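Local structure of GTPase subunit of restriction endonuclease (Thermococcus gammatolerans, 6P0F) at residues N3-T12 with D66-K77. The protein probably recognises and binds DNA through its YTH-like N-terminal domain, as the GTPase subunit of an McrBC-type restriction endonuclease. Residues are numbered along the deposited sequence; the frame is centred on the assembly and turned at random.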
ATOM      1  N   ASN A   3       2.837 -14.677  -7.212  1.00 31.24           N
ATOM      2  CA  ASN A   3       2.507 -13.631  -6.257  1.00 32.93           C
ATOM      3  C   ASN A   3       1.286 -12.874  -6.759  1.00 26.60           C
ATOM      4  O   ASN A   3       0.736 -13.156  -7.827  1.00 27.57           O
ATOM      5  CB  ASN A   3       3.690 -12.692  -6.043  1.00 27.45           C
ATOM      6  CG  ASN A   3       4.449 -12.421  -7.323  1.00 41.35           C
ATOM      7  OD1 ASN A   3       3.866 -11.978  -8.308  1.00 48.10           O
ATOM      8  ND2 ASN A   3       5.756 -12.708  -7.327  1.00 43.23           N
ATOM      9  N   GLN A   4       0.834 -11.935  -5.941  1.00 23.83           N
ATOM     10  CA  GLN A   4      -0.398 -11.217  -6.177  1.00 23.19           C
ATOM     11  C   GLN A   4      -0.115  -9.729  -6.329  1.00 24.89           C
ATOM     12  O   GLN A   4       0.888  -9.209  -5.851  1.00 24.05           O
ATOM     13  CB  GLN A   4      -1.384 -11.478  -5.043  1.00 27.06           C
ATOM     14  CG  GLN A   4      -1.728 -12.957  -4.903  1.00 31.87           C
ATOM     15  CD  GLN A   4      -2.512 -13.288  -3.671  1.00 31.18           C
ATOM     16  OE1 GLN A   4      -3.543 -13.960  -3.747  1.00 34.16           O
ATOM     17  NE2 GLN A   4      -2.042 -12.823  -2.513  1.00 29.98           N
ATOM     18  N   LEU A   5      -1.021  -9.055  -7.028  1.00 23.60           N
ATOM     19  CA  LEU A   5      -0.970  -7.615  -7.222  1.00 21.97           C
ATOM     20  C   LEU A   5      -2.261  -7.026  -6.675  1.00 21.69           C
ATOM     21  O   LEU A   5      -3.359  -7.462  -7.050  1.00 20.20           O
ATOM     22  CB  LEU A   5      -0.789  -7.246  -8.691  1.00 25.18           C
ATOM     23  CG  LEU A   5      -0.909  -5.772  -9.088  1.00 25.49           C
ATOM     24  CD1 LEU A   5       0.191  -4.985  -8.330  1.00 22.77           C
ATOM     25  CD2 LEU A   5      -0.812  -5.597 -10.602  1.00 27.76           C
ATOM     26  N   PHE A   6      -2.134  -6.059  -5.764  1.00 21.61           N
ATOM     27  CA  PHE A   6      -3.262  -5.370  -5.165  1.00 21.44           C
ATOM     28  C   PHE A   6      -3.208  -3.888  -5.502  1.00 20.27           C
ATOM     29  O   PHE A   6      -2.130  -3.341  -5.753  1.00 20.11           O
ATOM     30  CB  PHE A   6      -3.268  -5.543  -3.648  1.00 20.81           C
ATOM     31  CG  PHE A   6      -3.357  -6.959  -3.218  1.00 21.95           C
ATOM     32  CD1 PHE A   6      -4.582  -7.599  -3.162  1.00 24.58           C
ATOM     33  CD2 PHE A   6      -2.213  -7.672  -2.899  1.00 21.45           C
ATOM     34  CE1 PHE A   6      -4.676  -8.926  -2.781  1.00 26.66           C
ATOM     35  CE2 PHE A   6      -2.311  -9.002  -2.494  1.00 26.97           C
ATOM     36  CZ  PHE A   6      -3.559  -9.631  -2.468  1.00 26.61           C
ATOM     37  N   ILE A   7      -4.388  -3.255  -5.535  1.00 18.97           N
ATOM     38  CA  ILE A   7      -4.518  -1.804  -5.669  1.00 18.19           C
ATOM     39  C   ILE A   7      -5.142  -1.264  -4.392  1.00 21.38           C
ATOM     40  O   ILE A   7      -6.194  -1.744  -3.945  1.00 23.30           O
ATOM     41  CB  ILE A   7      -5.376  -1.400  -6.878  1.00 20.84           C
ATOM     42  CG1 ILE A   7      -4.702  -1.808  -8.172  1.00 21.07           C
ATOM     43  CG2 ILE A   7      -5.655   0.110  -6.854  1.00 21.76           C
ATOM     44  CD1 ILE A   7      -5.682  -1.835  -9.338  1.00 23.35           C
ATOM     45  N   ILE A   8      -4.497  -0.272  -3.789  1.00 19.36           N
ATOM     46  CA  ILE A   8      -5.045   0.392  -2.611  1.00 20.55           C
ATOM     47  C   ILE A   8      -5.211   1.858  -2.940  1.00 20.73           C
ATOM     48  O   ILE A   8      -4.262   2.545  -3.315  1.00 18.81           O
ATOM     49  CB  ILE A   8      -4.162   0.174  -1.384  1.00 19.42           C
ATOM     50  CG1 ILE A   8      -4.180  -1.307  -1.015  1.00 21.91           C
ATOM     51  CG2 ILE A   8      -4.654   1.033  -0.206  1.00 22.57           C
ATOM     52  CD1 ILE A   8      -3.167  -1.643   0.106  1.00 28.09           C
ATOM     53  N   GLY A   9      -6.458   2.361  -2.793  1.00 19.41           N
ATOM     54  CA  GLY A   9      -6.786   3.704  -3.173  1.00 22.35           C
ATOM     55  C   GLY A   9      -6.696   4.608  -1.945  1.00 28.30           C
ATOM     56  O   GLY A   9      -7.380   4.371  -0.958  1.00 34.80           O
ATOM     57  N   ILE A  10      -5.847   5.613  -2.041  1.00 19.39           N
ATOM     58  CA  ILE A  10      -5.602   6.560  -0.947  1.00 20.33           C
ATOM     59  C   ILE A  10      -6.275   7.867  -1.327  1.00 20.56           C
ATOM     60  O   ILE A  10      -5.837   8.544  -2.261  1.00 19.97           O
ATOM     61  CB  ILE A  10      -4.096   6.777  -0.720  1.00 20.26           C
ATOM     62  CG1 ILE A  10      -3.347   5.461  -0.480  1.00 23.42           C
ATOM     63  CG2 ILE A  10      -3.865   7.818   0.425  1.00 24.03           C
ATOM     64  CD1 ILE A  10      -3.765   4.736   0.759  1.00 24.34           C
ATOM     65  N   GLY A  11      -7.336   8.252  -0.609  1.00 24.49           N
ATOM     66  CA  GLY A  11      -8.045   9.467  -0.980  1.00 22.06           C
ATOM     67  C   GLY A  11      -7.383  10.722  -0.441  1.00 19.58           C
ATOM     68  O   GLY A  11      -7.138  10.837   0.766  1.00 22.02           O
ATOM     69  N   THR A  12      -7.071  11.665  -1.322  1.00 21.61           N
ATOM     70  CA  THR A  12      -6.455  12.898  -0.864  1.00 23.02           C
ATOM     71  C   THR A  12      -7.456  13.752  -0.090  1.00 24.63           C
ATOM     72  O   THR A  12      -8.670  13.640  -0.244  1.00 25.08           O
ATOM     73  CB  THR A  12      -5.894  13.700  -2.032  1.00 26.73           C
ATOM     74  OG1 THR A  12      -6.916  13.897  -3.020  1.00 28.01           O
ATOM     75  CG2 THR A  12      -4.722  12.938  -2.670  1.00 29.25           C
ATOM     76  N   ASP A  66       0.387 -11.446   1.153  1.00 26.89           N
ATOM     77  CA  ASP A  66       1.590 -12.181   1.517  1.00 28.40           C
ATOM     78  C   ASP A  66       2.844 -11.363   1.239  1.00 24.39           C
ATOM     79  O   ASP A  66       2.873 -10.540   0.322  1.00 23.04           O
ATOM     80  CB  ASP A  66       1.697 -13.490   0.703  1.00 31.30           C
ATOM     81  CG  ASP A  66       0.525 -14.439   0.933  1.00 33.98           C
ATOM     82  OD1 ASP A  66       0.101 -14.597   2.096  1.00 37.79           O
ATOM     83  OD2 ASP A  66       0.034 -15.037  -0.054  1.00 41.13           O
ATOM     84  N   LYS A  67       3.925 -11.650   1.961  1.00 23.18           N
ATOM     85  CA  LYS A  67       5.189 -11.053   1.555  1.00 24.09           C
ATOM     86  C   LYS A  67       5.551 -11.497   0.141  1.00 22.16           C
ATOM     87  O   LYS A  67       5.179 -12.591  -0.324  1.00 25.11           O
ATOM     88  CB  LYS A  67       6.293 -11.368   2.561  1.00 28.27           C
ATOM     89  CG  LYS A  67       6.556 -12.813   2.781  1.00 27.02           C
ATOM     90  CD  LYS A  67       7.681 -12.993   3.819  1.00 27.65           C
ATOM     91  CE  LYS A  67       7.928 -14.478   3.961  1.00 29.76           C
ATOM     92  NZ  LYS A  67       9.025 -14.744   4.900  1.00 35.22           N
ATOM     93  N   GLY A  68       6.144 -10.572  -0.604  1.00 21.03           N
ATOM     94  CA  GLY A  68       6.421 -10.764  -2.007  1.00 22.87           C
ATOM     95  C   GLY A  68       5.348 -10.248  -2.940  1.00 23.97           C
ATOM     96  O   GLY A  68       5.623 -10.068  -4.133  1.00 24.77           O
ATOM     97  N   ASP A  69       4.144 -10.014  -2.421  1.00 22.24           N
ATOM     98  CA  ASP A  69       3.064  -9.426  -3.198  1.00 21.56           C
ATOM     99  C   ASP A  69       3.381  -7.955  -3.486  1.00 22.64           C
ATOM    100  O   ASP A  69       4.146  -7.292  -2.771  1.00 20.13           O
ATOM    101  CB  ASP A  69       1.746  -9.569  -2.459  1.00 22.44           C
ATOM    102  CG  ASP A  69       1.226 -11.009  -2.439  1.00 25.75           C
ATOM    103  OD1 ASP A  69       1.815 -11.863  -3.174  1.00 25.04           O
ATOM    104  OD2 ASP A  69       0.235 -11.251  -1.708  1.00 25.79           O
HETATM  105  N   MSE A  70       2.768  -7.441  -4.535  1.00 21.96           N
HETATM  106  CA  MSE A  70       3.011  -6.093  -5.018  1.00 19.61           C
HETATM  107  C   MSE A  70       1.756  -5.258  -4.772  1.00 21.01           C
HETATM  108  O   MSE A  70       0.631  -5.748  -4.889  1.00 19.21           O
HETATM  109  CB  MSE A  70       3.376  -6.132  -6.490  1.00 23.65           C
HETATM  110  CG  MSE A  70       4.752  -6.651  -6.651  1.00 25.34           C
HETATM  111 SE   MSE A  70       5.024  -7.104  -8.491  1.00 43.96          SE
HETATM  112  CE  MSE A  70       4.168  -5.616  -9.324  1.00 50.39           C
ATOM    113  N   VAL A  71       1.966  -3.978  -4.455  1.00 17.93           N
ATOM    114  CA  VAL A  71       0.871  -3.052  -4.168  1.00 15.63           C
ATOM    115  C   VAL A  71       1.039  -1.813  -5.038  1.00 18.65           C
ATOM    116  O   VAL A  71       2.097  -1.168  -5.021  1.00 19.06           O
ATOM    117  CB  VAL A  71       0.827  -2.660  -2.684  1.00 18.25           C
ATOM    118  CG1 VAL A  71      -0.281  -1.626  -2.491  1.00 22.58           C
ATOM    119  CG2 VAL A  71       0.601  -3.868  -1.778  1.00 22.01           C
ATOM    120  N   LEU A  72      -0.006  -1.478  -5.794  1.00 18.03           N
ATOM    121  CA  LEU A  72      -0.119  -0.186  -6.463  1.00 17.01           C
ATOM    122  C   LEU A  72      -0.964   0.696  -5.551  1.00 19.32           C
ATOM    123  O   LEU A  72      -2.135   0.394  -5.314  1.00 19.65           O
ATOM    124  CB  LEU A  72      -0.793  -0.309  -7.827  1.00 18.74           C
ATOM    125  CG  LEU A  72       0.092  -0.955  -8.896  1.00 17.52           C
ATOM    126  CD1 LEU A  72      -0.825  -1.458 -10.007  1.00 20.20           C
ATOM    127  CD2 LEU A  72       1.155  -0.028  -9.423  1.00 19.14           C
ATOM    128  N   PHE A  73      -0.360   1.729  -4.985  1.00 16.23           N
ATOM    129  CA  PHE A  73      -1.105   2.740  -4.239  1.00 16.79           C
ATOM    130  C   PHE A  73      -1.554   3.789  -5.246  1.00 15.40           C
ATOM    131  O   PHE A  73      -0.728   4.492  -5.839  1.00 18.41           O
ATOM    132  CB  PHE A  73      -0.239   3.376  -3.155  1.00 18.29           C
ATOM    133  CG  PHE A  73       0.065   2.493  -2.004  1.00 16.52           C
ATOM    134  CD1 PHE A  73      -0.844   2.265  -0.994  1.00 19.51           C
ATOM    135  CD2 PHE A  73       1.319   1.907  -1.914  1.00 20.62           C
ATOM    136  CE1 PHE A  73      -0.515   1.464   0.087  1.00 20.42           C
ATOM    137  CE2 PHE A  73       1.655   1.101  -0.821  1.00 20.20           C
ATOM    138  CZ  PHE A  73       0.745   0.887   0.168  1.00 19.38           C
ATOM    139  N   TYR A  74      -2.864   3.892  -5.464  1.00 18.28           N
ATOM    140  CA  TYR A  74      -3.447   4.961  -6.249  1.00 17.27           C
ATOM    141  C   TYR A  74      -3.730   6.132  -5.315  1.00 17.14           C
ATOM    142  O   TYR A  74      -4.315   5.926  -4.262  1.00 18.76           O
ATOM    143  CB  TYR A  74      -4.762   4.482  -6.865  1.00 17.17           C
ATOM    144  CG  TYR A  74      -4.708   3.577  -8.067  1.00 17.59           C
ATOM    145  CD1 TYR A  74      -3.537   2.944  -8.461  1.00 18.47           C
ATOM    146  CD2 TYR A  74      -5.854   3.358  -8.809  1.00 18.06           C
ATOM    147  CE1 TYR A  74      -3.514   2.115  -9.573  1.00 19.21           C
ATOM    148  CE2 TYR A  74      -5.844   2.535  -9.931  1.00 20.08           C
ATOM    149  CZ  TYR A  74      -4.681   1.908 -10.292  1.00 19.20           C
ATOM    150  OH  TYR A  74      -4.670   1.098 -11.411  1.00 20.15           O
ATOM    151  N   VAL A  75      -3.325   7.342  -5.695  1.00 18.56           N
ATOM    152  CA  VAL A  75      -3.491   8.517  -4.839  1.00 21.40           C
ATOM    153  C   VAL A  75      -4.259   9.575  -5.622  1.00 19.70           C
ATOM    154  O   VAL A  75      -3.810  10.020  -6.685  1.00 21.22           O
ATOM    155  CB  VAL A  75      -2.137   9.057  -4.362  1.00 22.54           C
ATOM    156  CG1 VAL A  75      -2.344  10.274  -3.450  1.00 23.67           C
ATOM    157  CG2 VAL A  75      -1.340   7.954  -3.652  1.00 22.06           C
ATOM    158  N   GLY A  76      -5.392  10.014  -5.086  1.00 20.78           N
ATOM    159  CA  GLY A  76      -6.205  10.980  -5.797  1.00 21.64           C
ATOM    160  C   GLY A  76      -7.447  11.305  -4.990  1.00 18.80           C
ATOM    161  O   GLY A  76      -7.666  10.756  -3.913  1.00 20.70           O
ATOM    162  N   LYS A  77      -8.282  12.166  -5.572  1.00 21.95           N
ATOM    163  CA  LYS A  77      -9.503  12.659  -4.925  1.00 23.69           C
ATOM    164  C   LYS A  77     -10.638  11.673  -5.183  1.00 20.62           C
ATOM    165  O   LYS A  77     -11.095  11.507  -6.324  1.00 20.91           O
ATOM    166  CB  LYS A  77      -9.810  14.057  -5.453  1.00 25.29           C
ATOM    167  CG  LYS A  77     -11.172  14.608  -5.115  1.00 36.80           C
ATOM    168  CD  LYS A  77     -11.306  14.881  -3.643  1.00 39.00           C
ATOM    169  CE  LYS A  77     -12.606  15.667  -3.408  1.00 45.37           C
ATOM    170  NZ  LYS A  77     -12.354  17.106  -3.059  1.00 62.88           N
TER
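With CG turned beside the backbone N in both residues (chi1 -60° in Q4, -72° in D69), the two side chains run alongside each other in the same direction, and the D69 carboxylate reaches both the backbone N and the side-chain amide of Q4. Its OD1 accepts Q4 N at 2.9 Å from above the carboxylate plane, while OD2 takes Q4 NE2 on its syn side. D66 N reaches OD2 from the opposite face, so the type II turn, closed by D69 N to D66 O, is braced by a short acidic side chain that also fastens it to Q4, ahead of the strand pairing; NE2 of Q4 also binds K64 O. The edge of the F6 ring meets the same oxygen, CE2 lying 3.5 Å from D69 OD2, where the slightly positive ring hydrogens suit a carboxylate. Beyond this point the strands run parallel, their bonds alternating from M70 N to Q4 O through to T12 N and G76 O.

Side chains alternate between two faces. On one, I7 CG2 sits 3.6 Å from the centroid of the Y74 ring, a CH-pi contact made by the methyl branch of a beta-branched residue, 5° off the ring normal; Y74 OH binds N142. Nearby, L5 CD1 packs 4.0 Å from L72 CD1, and L5 and M70 also meet helix 160-174. On the other face, branched I8 and V71 pack against F73: V71 CG1, from the same strand, lies over the ring centre, and I8 CB comes 3.9 Å from F73 CD1. F20 of helix 15-26 and W53 extend this aromatic core. The arrangement is a parallel strand pair within the mixed sheet of a YTH-like domain, with hydrophobic layers on both faces.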